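Local coordinates for protein 16S rRNA (guanine(1405)-N(7))-methyltransferase (Klebsiella pneumoniae, PDB 6PI9) that probably methylates the N7 position of guanosine 1405 in 16S rRNA, using S-adenosyl-L-methionine as donor and thereby conferring resistance to various aminoglycosides, at residues A180-L185 against A202-P207; L138-H143 against P173-D178; D119-L124 against C166-E171. All coordinates share one frame; numbering follows the deposited sequence.

Interaction 1. Residues A180-L185 against A202-P207; sequences ALLMKL and ASLRAP. With SAH (S-adenosyl-L-homocysteine), chain B.
L182 and L204 reach toward each other tip to tip, and the fit is made by one methyl group. L204 CD1 lies 4.0 Å from L182 CD1 and equally 4.0 Å from L182 CD2, so it nestles into the fork of the opposing isobutyl group. L182 has CG beside its backbone N (chi1 -67°), which turns that fork to the loop. Two residues back along the strand, A180 faces the same way and continues the patch: its CB is 4.3 Å from L204 CD1 and 4.3 Å from A206 CB. A206 CB also stands 3.9 Å from A180 N, a closeness to the backbone that suits a side chain of a single methyl. All four of these residues are buried, and no hydrogen bond joins the two segments; the contact between them is apolar packing.

The alternate strand residues turn elsewhere, L181 and M183 packing against helix 125-131. The looser side lies along 202-207, where A202, R205 and P207 are exposed. R205, poorly ordered, lends NH1 to A174 O, while A206 N makes a weak bond back to L204 O.

At its far end the strand becomes part of the cofactor site. M183 O, a main-chain carbonyl and therefore independent of the side chain, takes a 2.9 Å hydrogen bond from the amino N of SAH. K184 follows with positive phi (52°); a buried residue, it pairs its ammonium with E95 in a salt bridge. Strand 179-183, helices 186-192 and 196-203, and the parallel strand 208-214 form a beta-alpha-beta crossover. A greasy strand face under the loop that leaves the last helix, with a cofactor-binding carbonyl at the strand's C-terminal end, belongs to the Rossmann-like fold of S-adenosylmethionine-dependent methyltransferases.

Interaction 2. Residues L138-H143 against P173-D178; sequences LGMDIH and PAEEAD. With SAH (S-adenosyl-L-homocysteine), chain B.
M140 and E175 bury more of themselves here than the other residues, and they meet from opposite directions. The M140 methyl, CE, stands 4.1 Å from both E175 OE1 and E175 OE2, so the methyl faces both carboxylate oxygens at equal distance. Its chain starts with CG between the backbone N and the carbonyl carbon (chi1 54°) and bends at chi3. That flexible, unbranched shape also carries M140 SD obliquely across the proline ring, 3.6 Å from P173 CG, where the rigid pyrrolidine offers a compact apolar surface.

L138, two residues earlier on the same strand face, crosses the E175 chain at about a right angle, with L138 CD2 3.5 Å from E175 OE1. The E175 carboxylate, set beside these apolar groups, is paired with R164 of the adjoining strand 162-165, which forms a salt bridge with OE1. The bend of E175 at chi2 (91°) brings the group back over the strand.

Strand 137-141 is the second strand of the Rossmann-like sheet, and an acidic residue at its C-terminal end holding the ribose is a hallmark of class I methyltransferases. D141 fills that place. D141 OD2 accepts from SAH O3' at 2.7 Å and also from G123 N; D141 OD1 bonds SAH O2', although the modelled separation is doubtfully short. OD1 closes an Asx turn as well, accepting from H143 N at 3.1 Å, on the anti side and 31° out of the carboxylate plane. Beyond it, the branched I142 lies against the adenine, its CG2 3.7 Å from SAH N1, while H143 occupies the N-cap position of helix 144-157.

Interaction 3. Residues D119-L124 against C166-E171; sequences DLACGL and CDLLSE. With SAH (S-adenosyl-L-homocysteine), chain B.
D167 OD1 is gripped twice. L169 N donates to it at 2.9 Å and nearly straight (166°), on the anti side and tilted from the carboxylate plane, closing an Asx turn; the adenine amino group, SAH N6, donates at 3.0 Å along a more bent path. Aspartate suits the place because its short side chain can serve its own backbone and the base together. The other oxygen, OD2, is held by a salt bridge with R29 and a hydrogen bond from T26, which restrains the carboxylate further.

L168 meets the neighbouring ring nitrogen with its main chain: L168 N donates to SAH N1 at 2.9 Å, at 169°. Together the pair sets an acceptor against the amino group and a donor against N1, a pattern consistent with recognition of adenine and expected of the loop after the third strand in a class I, Rossmann-like methyltransferase. On the opposing side, the turn after the first strand, 117-120, binds the cofactor's amino acid end: A121 O accepts from the amino N of SAH at 2.8 Å.

Between these two polar sites the contact between the segments is mainly apolar. L168 CD1 approaches A121 CB at 4.3 Å, while L168 CD2 meets L120 CD2 at 4.1 Å, the two leucines crossing at about a right angle. L168 has CG beside its backbone N (chi1 -68°), which keeps the isobutyl group against the adenine, L168 CD1 lying 3.8 Å from SAH C2. The single methyl of A121 suits its place, its CB 3.2 Å from SAH O4'. G123, which has positive phi and no side chain, brings its backbone close to the cofactor, with CA near the ribose O3'.

How the interactions relate
From the N terminus, the turn 119-124 after the first sheet strand meets 166-171, so interaction 3 closes a loop holding helix 125-131, strand 137-141, helix 144-157 and strand 162-165. Interaction 2 starts within that loop, at 138-143, and ends at 173-178, beyond it: the two cross. Interaction 1 follows in series, 180-185 and 202-207 enclosing helices 186-192 and 196-203. Backbone bonds stitch them together, D141 O to C166 N, L138 O to D119 N and L181 O to L120 N, while P207 packs on the backbone of A177 and D178. The C-terminal ends of three adjacent parallel strands and the loop 166-171 thus converge on one SAH molecule.

Interaction 1. Residues A180-L185 against A202-P207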
loop_
_atom_site.group_PDB
_atom_site.type_symbol
_atom_site.label_atom_id
_atom_site.label_comp_id
_atom_site.label_asym_id
_atom_site.label_seq_id
_atom_site.Cartn_x
_atom_site.Cartn_y
_atom_site.Cartn_z
ATOM N N ALA A 180 -4.970 -10.559 -22.665
ATOM C CA ALA A 180 -5.467 -9.925 -21.460
ATOM C C ALA A 180 -4.312 -9.649 -20.515
ATOM O O ALA A 180 -3.359 -10.433 -20.438
ATOM C CB ALA A 180 -6.487 -10.767 -20.692
ATOM N N LEU A 181 -4.400 -8.498 -19.857
ATOM C CA LEU A 181 -3.380 -8.024 -18.940
ATOM C C LEU A 181 -3.954 -8.202 -17.556
ATOM O O LEU A 181 -5.103 -7.823 -17.321
ATOM C CB LEU A 181 -3.056 -6.547 -19.184
ATOM C CG LEU A 181 -2.841 -6.148 -20.651
ATOM C CD1 LEU A 181 -2.533 -4.650 -20.763
ATOM C CD2 LEU A 181 -1.661 -6.956 -21.282
ATOM N N LEU A 182 -3.182 -8.856 -16.671
ATOM C CA LEU A 182 -3.522 -9.033 -15.258
ATOM C C LEU A 182 -2.327 -8.505 -14.493
ATOM O O LEU A 182 -1.479 -9.292 -14.003
ATOM C CB LEU A 182 -3.779 -10.506 -14.929
ATOM C CG LEU A 182 -5.052 -11.053 -15.623
ATOM C CD1 LEU A 182 -4.674 -11.535 -17.029
ATOM C CD2 LEU A 182 -5.601 -12.262 -14.823
ATOM N N MET A 183 -2.215 -7.175 -14.410
ATOM C CA MET A 183 -0.981 -6.559 -13.935
ATOM C C MET A 183 -1.175 -6.137 -12.476
ATOM O O MET A 183 -2.126 -5.393 -12.165
ATOM C CB MET A 183 -0.631 -5.386 -14.860
ATOM C CG MET A 183 -0.257 -5.880 -16.271
ATOM S SD MET A 183 -0.317 -4.509 -17.486
ATOM C CE MET A 183 0.833 -3.342 -16.750
ATOM N N LYS A 184 -0.281 -6.621 -11.592
ATOM C CA LYS A 184 -0.311 -6.307 -10.159
ATOM C C LYS A 184 -1.684 -6.569 -9.575
ATOM O O LYS A 184 -2.228 -5.782 -8.769
ATOM C CB LYS A 184 0.112 -4.854 -9.946
ATOM C CG LYS A 184 1.592 -4.680 -10.348
ATOM C CD LYS A 184 1.938 -3.129 -10.318
ATOM C CE LYS A 184 3.439 -2.890 -10.682
ATOM N NZ LYS A 184 3.631 -1.378 -10.865
ATOM N N LEU A 185 -2.261 -7.657 -10.003
ATOM C CA LEU A 185 -3.651 -7.963 -9.701
ATOM C C LEU A 185 -3.831 -9.264 -8.938
ATOM O O LEU A 185 -4.622 -9.317 -8.007
ATOM C CB LEU A 185 -4.433 -8.060 -11.027
ATOM C CG LEU A 185 -5.812 -8.723 -10.879
ATOM C CD1 LEU A 185 -6.715 -7.867 -9.985
ATOM C CD2 LEU A 185 -6.432 -8.836 -12.275
ATOM N N ALA A 202 -8.088 -19.551 -15.755
ATOM C CA ALA A 202 -8.578 -20.682 -16.547
ATOM C C ALA A 202 -9.771 -20.333 -17.437
ATOM O O ALA A 202 -10.079 -21.096 -18.365
ATOM C CB ALA A 202 -8.967 -21.844 -15.629
ATOM N N SER A 203 -10.458 -19.222 -17.183
ATOM C CA SER A 203 -11.711 -18.925 -17.872
ATOM C C SER A 203 -11.647 -17.754 -18.849
ATOM O O SER A 203 -12.585 -17.601 -19.663
ATOM C CB SER A 203 -12.825 -18.631 -16.851
ATOM O OG SER A 203 -13.108 -19.758 -16.034
ATOM N N LEU A 204 -10.606 -16.915 -18.782
ATOM C CA LEU A 204 -10.483 -15.800 -19.718
ATOM C C LEU A 204 -10.445 -16.288 -21.166
ATOM O O LEU A 204 -9.825 -17.308 -21.487
ATOM C CB LEU A 204 -9.227 -14.989 -19.389
ATOM C CG LEU A 204 -9.407 -14.109 -18.159
ATOM C CD1 LEU A 204 -8.055 -13.517 -17.732
ATOM C CD2 LEU A 204 -10.478 -13.002 -18.367
ATOM N N ARG A 205 -11.134 -15.566 -22.043
ATOM C CA ARG A 205 -11.228 -15.990 -23.443
ATOM C C ARG A 205 -10.204 -15.252 -24.293
ATOM O O ARG A 205 -10.556 -14.659 -25.308
ATOM C CB ARG A 205 -12.643 -15.759 -23.961
ATOM C CG ARG A 205 -13.715 -16.594 -23.281
ATOM C CD ARG A 205 -15.094 -16.044 -23.617
ATOM N NE ARG A 205 -16.174 -16.904 -23.136
ATOM C CZ ARG A 205 -17.471 -16.588 -23.192
ATOM N NH1 ARG A 205 -17.854 -15.421 -23.701
ATOM N NH2 ARG A 205 -18.390 -17.442 -22.746
ATOM N N ALA A 206 -8.938 -15.231 -23.860
ATOM C CA ALA A 206 -7.855 -14.630 -24.633
ATOM C C ALA A 206 -6.709 -15.639 -24.669
ATOM O O ALA A 206 -6.385 -16.252 -23.627
ATOM C CB ALA A 206 -7.372 -13.299 -24.039
ATOM N N PRO A 207 -6.072 -15.829 -25.823
ATOM C CA PRO A 207 -5.011 -16.839 -25.904
ATOM C C PRO A 207 -3.694 -16.415 -25.286
ATOM O O PRO A 207 -2.837 -17.288 -25.061
ATOM C CB PRO A 207 -4.853 -17.047 -27.411
ATOM C CG PRO A 207 -5.273 -15.761 -28.006
ATOM C CD PRO A 207 -6.391 -15.259 -27.146
HETATM N N SAH B . -3.353 -3.159 -13.443
HETATM C CA SAH B . -3.134 -1.737 -13.094
HETATM C CB SAH B . -3.601 -1.454 -11.677
HETATM C CG SAH B . -3.037 -2.362 -10.546
HETATM S SD SAH B . -3.481 -1.691 -8.877
HETATM C C SAH B . -1.646 -1.362 -13.234
HETATM O O SAH B . -0.817 -2.290 -13.134
HETATM O OXT SAH B . -1.275 -0.181 -13.392
HETATM C "C5'" SAH B . -4.831 -2.878 -8.465
HETATM C "C4'" SAH B . -6.197 -2.513 -9.116
HETATM O "O4'" SAH B . -7.132 -3.597 -8.918
HETATM C "C3'" SAH B . -6.907 -1.212 -8.641
HETATM O "O3'" SAH B . -7.169 -0.343 -9.761
HETATM C "C2'" SAH B . -8.228 -1.679 -8.033
HETATM O "O2'" SAH B . -9.262 -0.745 -8.353
HETATM C "C1'" SAH B . -8.434 -2.995 -8.798
HETATM N N9 SAH B . -9.216 -3.987 -8.085
HETATM C C8 SAH B . -8.997 -4.459 -6.816
HETATM N N7 SAH B . -9.888 -5.471 -6.589
HETATM C C5 SAH B . -10.694 -5.580 -7.692
HETATM C C6 SAH B . -11.776 -6.368 -8.010
HETATM N N6 SAH B . -12.311 -7.217 -7.157
HETATM N N1 SAH B . -12.308 -6.267 -9.284
HETATM C C2 SAH B . -11.849 -5.352 -10.171
HETATM N N3 SAH B . -10.784 -4.542 -9.876
HETATM C C4 SAH B . -10.240 -4.689 -8.635
#

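Interaction 2. Residues L138-H143 against P173-D178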
loop_
_atom_site.group_PDB
_atom_site.type_symbol
_atom_site.label_atom_id
_atom_site.label_comp_id
_atom_site.label_asym_id
_atom_site.label_seq_id
_atom_site.Cartn_x
_atom_site.Cartn_y
_atom_site.Cartn_z
ATOM N N LEU A 138 -9.797 -2.676 -23.610
ATOM C CA LEU A 138 -11.023 -2.498 -22.832
ATOM C C LEU A 138 -10.564 -2.641 -21.409
ATOM O O LEU A 138 -10.214 -3.751 -20.996
ATOM C CB LEU A 138 -12.077 -3.554 -23.132
ATOM C CG LEU A 138 -13.302 -3.327 -22.232
ATOM C CD1 LEU A 138 -13.888 -1.986 -22.605
ATOM C CD2 LEU A 138 -14.324 -4.458 -22.365
ATOM N N GLY A 139 -10.512 -1.537 -20.676
ATOM C CA GLY A 139 -10.168 -1.635 -19.274
ATOM C C GLY A 139 -11.365 -1.978 -18.424
ATOM O O GLY A 139 -12.530 -1.731 -18.761
ATOM N N MET A 140 -11.088 -2.548 -17.251
ATOM C CA MET A 140 -12.219 -2.719 -16.353
ATOM C C MET A 140 -11.716 -2.651 -14.932
ATOM O O MET A 140 -10.594 -3.073 -14.641
ATOM C CB MET A 140 -12.979 -4.008 -16.632
ATOM C CG MET A 140 -12.215 -5.276 -16.639
ATOM S SD MET A 140 -13.121 -6.506 -17.728
ATOM C CE MET A 140 -12.830 -5.880 -19.371
ATOM N N ASP A 141 -12.557 -2.121 -14.046
ATOM C CA ASP A 141 -12.081 -1.907 -12.680
ATOM C C ASP A 141 -13.304 -1.634 -11.801
ATOM O O ASP A 141 -14.401 -1.350 -12.292
ATOM C CB ASP A 141 -11.087 -0.742 -12.664
ATOM C CG ASP A 141 -10.109 -0.802 -11.476
ATOM O OD1 ASP A 141 -10.564 -0.850 -10.339
ATOM O OD2 ASP A 141 -8.887 -0.865 -11.725
ATOM N N ILE A 142 -13.102 -1.711 -10.481
ATOM C CA ILE A 142 -14.164 -1.318 -9.551
ATOM C C ILE A 142 -14.113 0.161 -9.232
ATOM O O ILE A 142 -15.039 0.697 -8.594
ATOM C CB ILE A 142 -14.032 -2.067 -8.226
ATOM C CG1 ILE A 142 -12.612 -1.987 -7.716
ATOM C CG2 ILE A 142 -14.545 -3.463 -8.359
ATOM C CD1 ILE A 142 -12.611 -2.500 -6.214
ATOM N N HIS A 143 -13.009 0.815 -9.583
ATOM C CA HIS A 143 -12.774 2.236 -9.368
ATOM C C HIS A 143 -13.366 3.009 -10.529
ATOM O O HIS A 143 -12.771 3.107 -11.604
ATOM C CB HIS A 143 -11.273 2.504 -9.234
ATOM C CG HIS A 143 -10.992 3.803 -8.554
ATOM N ND1 HIS A 143 -11.621 4.974 -8.919
ATOM C CD2 HIS A 143 -10.191 4.113 -7.510
ATOM C CE1 HIS A 143 -11.224 5.957 -8.126
ATOM N NE2 HIS A 143 -10.345 5.464 -7.269
ATOM N N PRO A 173 -14.757 -11.894 -16.840
ATOM C CA PRO A 173 -15.049 -11.164 -18.083
ATOM C C PRO A 173 -15.239 -12.110 -19.242
ATOM O O PRO A 173 -14.417 -13.017 -19.460
ATOM C CB PRO A 173 -13.823 -10.285 -18.293
ATOM C CG PRO A 173 -13.311 -10.037 -16.828
ATOM C CD PRO A 173 -13.608 -11.314 -16.093
ATOM N N ALA A 174 -16.328 -11.886 -19.992
ATOM C CA ALA A 174 -16.719 -12.757 -21.092
ATOM C C ALA A 174 -16.254 -12.251 -22.460
ATOM O O ALA A 174 -16.520 -12.911 -23.474
ATOM C CB ALA A 174 -18.237 -12.941 -21.088
ATOM N N GLU A 175 -15.549 -11.124 -22.518
ATOM C CA GLU A 175 -15.155 -10.558 -23.796
ATOM C C GLU A 175 -14.138 -11.459 -24.489
ATOM O O GLU A 175 -13.374 -12.188 -23.837
ATOM C CB GLU A 175 -14.572 -9.156 -23.607
ATOM C CG GLU A 175 -15.632 -8.144 -23.154
ATOM C CD GLU A 175 -15.738 -8.023 -21.636
ATOM O OE1 GLU A 175 -16.377 -7.051 -21.170
ATOM O OE2 GLU A 175 -15.169 -8.885 -20.915
ATOM N N GLU A 176 -14.160 -11.415 -25.825
ATOM C CA GLU A 176 -13.123 -11.993 -26.671
ATOM C C GLU A 176 -11.989 -11.005 -26.845
ATOM O O GLU A 176 -12.228 -9.834 -27.143
ATOM C CB GLU A 176 -13.663 -12.295 -28.061
ATOM C CG GLU A 176 -14.773 -13.237 -28.071
ATOM C CD GLU A 176 -14.600 -14.343 -29.082
ATOM O OE1 GLU A 176 -14.850 -15.497 -28.689
ATOM O OE2 GLU A 176 -14.281 -14.066 -30.271
ATOM N N ALA A 177 -10.756 -11.489 -26.760
ATOM C CA ALA A 177 -9.648 -10.589 -27.026
ATOM C C ALA A 177 -8.426 -11.370 -27.491
ATOM O O ALA A 177 -8.360 -12.596 -27.391
ATOM C CB ALA A 177 -9.323 -9.746 -25.801
ATOM N N ASP A 178 -7.471 -10.634 -28.048
ATOM C CA ASP A 178 -6.199 -11.231 -28.434
ATOM C C ASP A 178 -5.303 -11.437 -27.229
ATOM O O ASP A 178 -4.514 -12.395 -27.185
ATOM C CB ASP A 178 -5.542 -10.339 -29.472
ATOM C CG ASP A 178 -6.349 -10.308 -30.764
ATOM O OD1 ASP A 178 -6.601 -11.420 -31.274
ATOM O OD2 ASP A 178 -6.792 -9.227 -31.218
HETATM N N SAH B . -3.353 -3.159 -13.443
HETATM C CA SAH B . -3.134 -1.737 -13.094
HETATM C CB SAH B . -3.601 -1.454 -11.677
HETATM C CG SAH B . -3.037 -2.362 -10.546
HETATM S SD SAH B . -3.481 -1.691 -8.877
HETATM C C SAH B . -1.646 -1.362 -13.234
HETATM O O SAH B . -0.817 -2.290 -13.134
HETATM O OXT SAH B . -1.275 -0.181 -13.392
HETATM C "C5'" SAH B . -4.831 -2.878 -8.465
HETATM C "C4'" SAH B . -6.197 -2.513 -9.116
HETATM O "O4'" SAH B . -7.132 -3.597 -8.918
HETATM C "C3'" SAH B . -6.907 -1.212 -8.641
HETATM O "O3'" SAH B . -7.169 -0.343 -9.761
HETATM C "C2'" SAH B . -8.228 -1.679 -8.033
HETATM O "O2'" SAH B . -9.262 -0.745 -8.353
HETATM C "C1'" SAH B . -8.434 -2.995 -8.798
HETATM N N9 SAH B . -9.216 -3.987 -8.085
HETATM C C8 SAH B . -8.997 -4.459 -6.816
HETATM N N7 SAH B . -9.888 -5.471 -6.589
HETATM C C5 SAH B . -10.694 -5.580 -7.692
HETATM C C6 SAH B . -11.776 -6.368 -8.010
HETATM N N6 SAH B . -12.311 -7.217 -7.157
HETATM N N1 SAH B . -12.308 -6.267 -9.284
HETATM C C2 SAH B . -11.849 -5.352 -10.171
HETATM N N3 SAH B . -10.784 -4.542 -9.876
HETATM C C4 SAH B . -10.240 -4.689 -8.635
#

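Interaction 3. Residues D119-L124 against C166-E171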
loop_
_atom_site.group_PDB
_atom_site.type_symbol
_atom_site.label_atom_id
_atom_site.label_comp_id
_atom_site.label_asym_id
_atom_site.label_seq_id
_atom_site.Cartn_x
_atom_site.Cartn_y
_atom_site.Cartn_z
ATOM N N ASP A 119 -7.758 -5.064 -20.275
ATOM C CA ASP A 119 -6.845 -4.641 -19.193
ATOM C C ASP A 119 -7.640 -4.809 -17.901
ATOM O O ASP A 119 -8.519 -4.000 -17.617
ATOM C CB ASP A 119 -6.402 -3.198 -19.420
ATOM C CG ASP A 119 -5.275 -2.769 -18.532
ATOM O OD1 ASP A 119 -4.986 -3.452 -17.503
ATOM O OD2 ASP A 119 -4.667 -1.715 -18.895
ATOM N N LEU A 120 -7.353 -5.874 -17.122
ATOM C CA LEU A 120 -8.235 -6.270 -16.019
ATOM C C LEU A 120 -7.736 -5.585 -14.765
ATOM O O LEU A 120 -6.536 -5.638 -14.482
ATOM C CB LEU A 120 -8.215 -7.780 -15.779
ATOM C CG LEU A 120 -9.172 -8.685 -16.532
ATOM C CD1 LEU A 120 -8.823 -8.606 -17.964
ATOM C CD2 LEU A 120 -8.988 -10.116 -16.055
ATOM N N ALA A 121 -8.640 -4.915 -14.058
ATOM C CA ALA A 121 -8.266 -4.074 -12.936
ATOM C C ALA A 121 -7.269 -3.038 -13.427
ATOM O O ALA A 121 -6.144 -2.935 -12.958
ATOM C CB ALA A 121 -7.683 -4.911 -11.790
ATOM N N CYS A 122 -7.731 -2.238 -14.396
ATOM C CA CYS A 122 -6.862 -1.483 -15.285
ATOM C C CYS A 122 -6.262 -0.254 -14.640
ATOM O O CYS A 122 -5.230 0.218 -15.120
ATOM C CB CYS A 122 -7.633 -1.051 -16.549
ATOM S SG CYS A 122 -9.044 0.062 -16.226
ATOM N N GLY A 123 -6.867 0.252 -13.562
ATOM C CA GLY A 123 -6.396 1.512 -13.000
ATOM C C GLY A 123 -6.340 2.572 -14.072
ATOM O O GLY A 123 -7.270 2.723 -14.853
ATOM N N LEU A 124 -5.206 3.277 -14.173
ATOM C CA LEU A 124 -5.004 4.202 -15.287
ATOM C C LEU A 124 -4.116 3.628 -16.393
ATOM O O LEU A 124 -3.719 4.355 -17.301
ATOM C CB LEU A 124 -4.406 5.512 -14.796
ATOM C CG LEU A 124 -5.271 6.295 -13.809
ATOM C CD1 LEU A 124 -4.503 7.550 -13.378
ATOM C CD2 LEU A 124 -6.669 6.685 -14.387
ATOM N N CYS A 166 -16.211 -3.233 -13.373
ATOM C CA CYS A 166 -16.172 -4.694 -13.293
ATOM C C CYS A 166 -15.643 -5.113 -11.934
ATOM O O CYS A 166 -14.529 -4.703 -11.597
ATOM C CB CYS A 166 -15.190 -5.238 -14.349
ATOM S SG CYS A 166 -14.949 -7.017 -14.193
ATOM N N ASP A 167 -16.370 -5.959 -11.206
ATOM C CA ASP A 167 -15.834 -6.547 -9.964
ATOM C C ASP A 167 -15.452 -7.987 -10.295
ATOM O O ASP A 167 -16.330 -8.836 -10.476
ATOM C CB ASP A 167 -16.833 -6.463 -8.787
ATOM C CG ASP A 167 -16.200 -6.937 -7.453
ATOM O OD1 ASP A 167 -15.243 -7.750 -7.488
ATOM O OD2 ASP A 167 -16.708 -6.566 -6.374
ATOM N N LEU A 168 -14.149 -8.251 -10.330
ATOM C CA LEU A 168 -13.579 -9.544 -10.704
ATOM C C LEU A 168 -13.818 -10.657 -9.676
ATOM O O LEU A 168 -13.443 -11.818 -9.928
ATOM C CB LEU A 168 -12.101 -9.367 -10.961
ATOM C CG LEU A 168 -11.819 -8.526 -12.231
ATOM C CD1 LEU A 168 -10.348 -8.203 -12.220
ATOM C CD2 LEU A 168 -12.142 -9.277 -13.542
ATOM N N LEU A 169 -14.434 -10.369 -8.528
ATOM C CA LEU A 169 -14.865 -11.427 -7.638
ATOM C C LEU A 169 -16.245 -11.930 -7.998
ATOM O O LEU A 169 -16.643 -13.044 -7.602
ATOM C CB LEU A 169 -14.885 -10.926 -6.175
ATOM C CG LEU A 169 -13.620 -11.264 -5.342
ATOM C CD1 LEU A 169 -13.561 -12.704 -5.202
ATOM C CD2 LEU A 169 -12.337 -10.922 -5.978
ATOM N N SER A 170 -17.032 -11.129 -8.695
ATOM C CA SER A 170 -18.338 -11.630 -9.035
ATOM C C SER A 170 -18.543 -11.765 -10.529
ATOM O O SER A 170 -19.611 -12.236 -10.950
ATOM C CB SER A 170 -19.427 -10.758 -8.379
ATOM O OG SER A 170 -19.064 -9.407 -8.423
ATOM N N GLU A 171 -17.528 -11.447 -11.341
ATOM C CA GLU A 171 -17.677 -11.573 -12.788
ATOM C C GLU A 171 -16.380 -12.128 -13.365
ATOM O O GLU A 171 -15.311 -11.648 -13.011
ATOM C CB GLU A 171 -17.997 -10.199 -13.410
ATOM C CG GLU A 171 -18.103 -10.217 -14.915
ATOM C CD GLU A 171 -18.181 -8.823 -15.582
ATOM O OE1 GLU A 171 -18.376 -7.770 -14.920
ATOM O OE2 GLU A 171 -18.080 -8.804 -16.815
HETATM N N SAH B . -3.353 -3.159 -13.443
HETATM C CA SAH B . -3.134 -1.737 -13.094
HETATM C CB SAH B . -3.601 -1.454 -11.677
HETATM C CG SAH B . -3.037 -2.362 -10.546
HETATM S SD SAH B . -3.481 -1.691 -8.877
HETATM C C SAH B . -1.646 -1.362 -13.234
HETATM O O SAH B . -0.817 -2.290 -13.134
HETATM O OXT SAH B . -1.275 -0.181 -13.392
HETATM C "C5'" SAH B . -4.831 -2.878 -8.465
HETATM C "C4'" SAH B . -6.197 -2.513 -9.116
HETATM O "O4'" SAH B . -7.132 -3.597 -8.918
HETATM C "C3'" SAH B . -6.907 -1.212 -8.641
HETATM O "O3'" SAH B . -7.169 -0.343 -9.761
HETATM C "C2'" SAH B . -8.228 -1.679 -8.033
HETATM O "O2'" SAH B . -9.262 -0.745 -8.353
HETATM C "C1'" SAH B . -8.434 -2.995 -8.798
HETATM N N9 SAH B . -9.216 -3.987 -8.085
HETATM C C8 SAH B . -8.997 -4.459 -6.816
HETATM N N7 SAH B . -9.888 -5.471 -6.589
HETATM C C5 SAH B . -10.694 -5.580 -7.692
HETATM C C6 SAH B . -11.776 -6.368 -8.010
HETATM N N6 SAH B . -12.311 -7.217 -7.157
HETATM N N1 SAH B . -12.308 -6.267 -9.284
HETATM C C2 SAH B . -11.849 -5.352 -10.171
HETATM N N3 SAH B . -10.784 -4.542 -9.876
HETATM C C4 SAH B . -10.240 -4.689 -8.635
#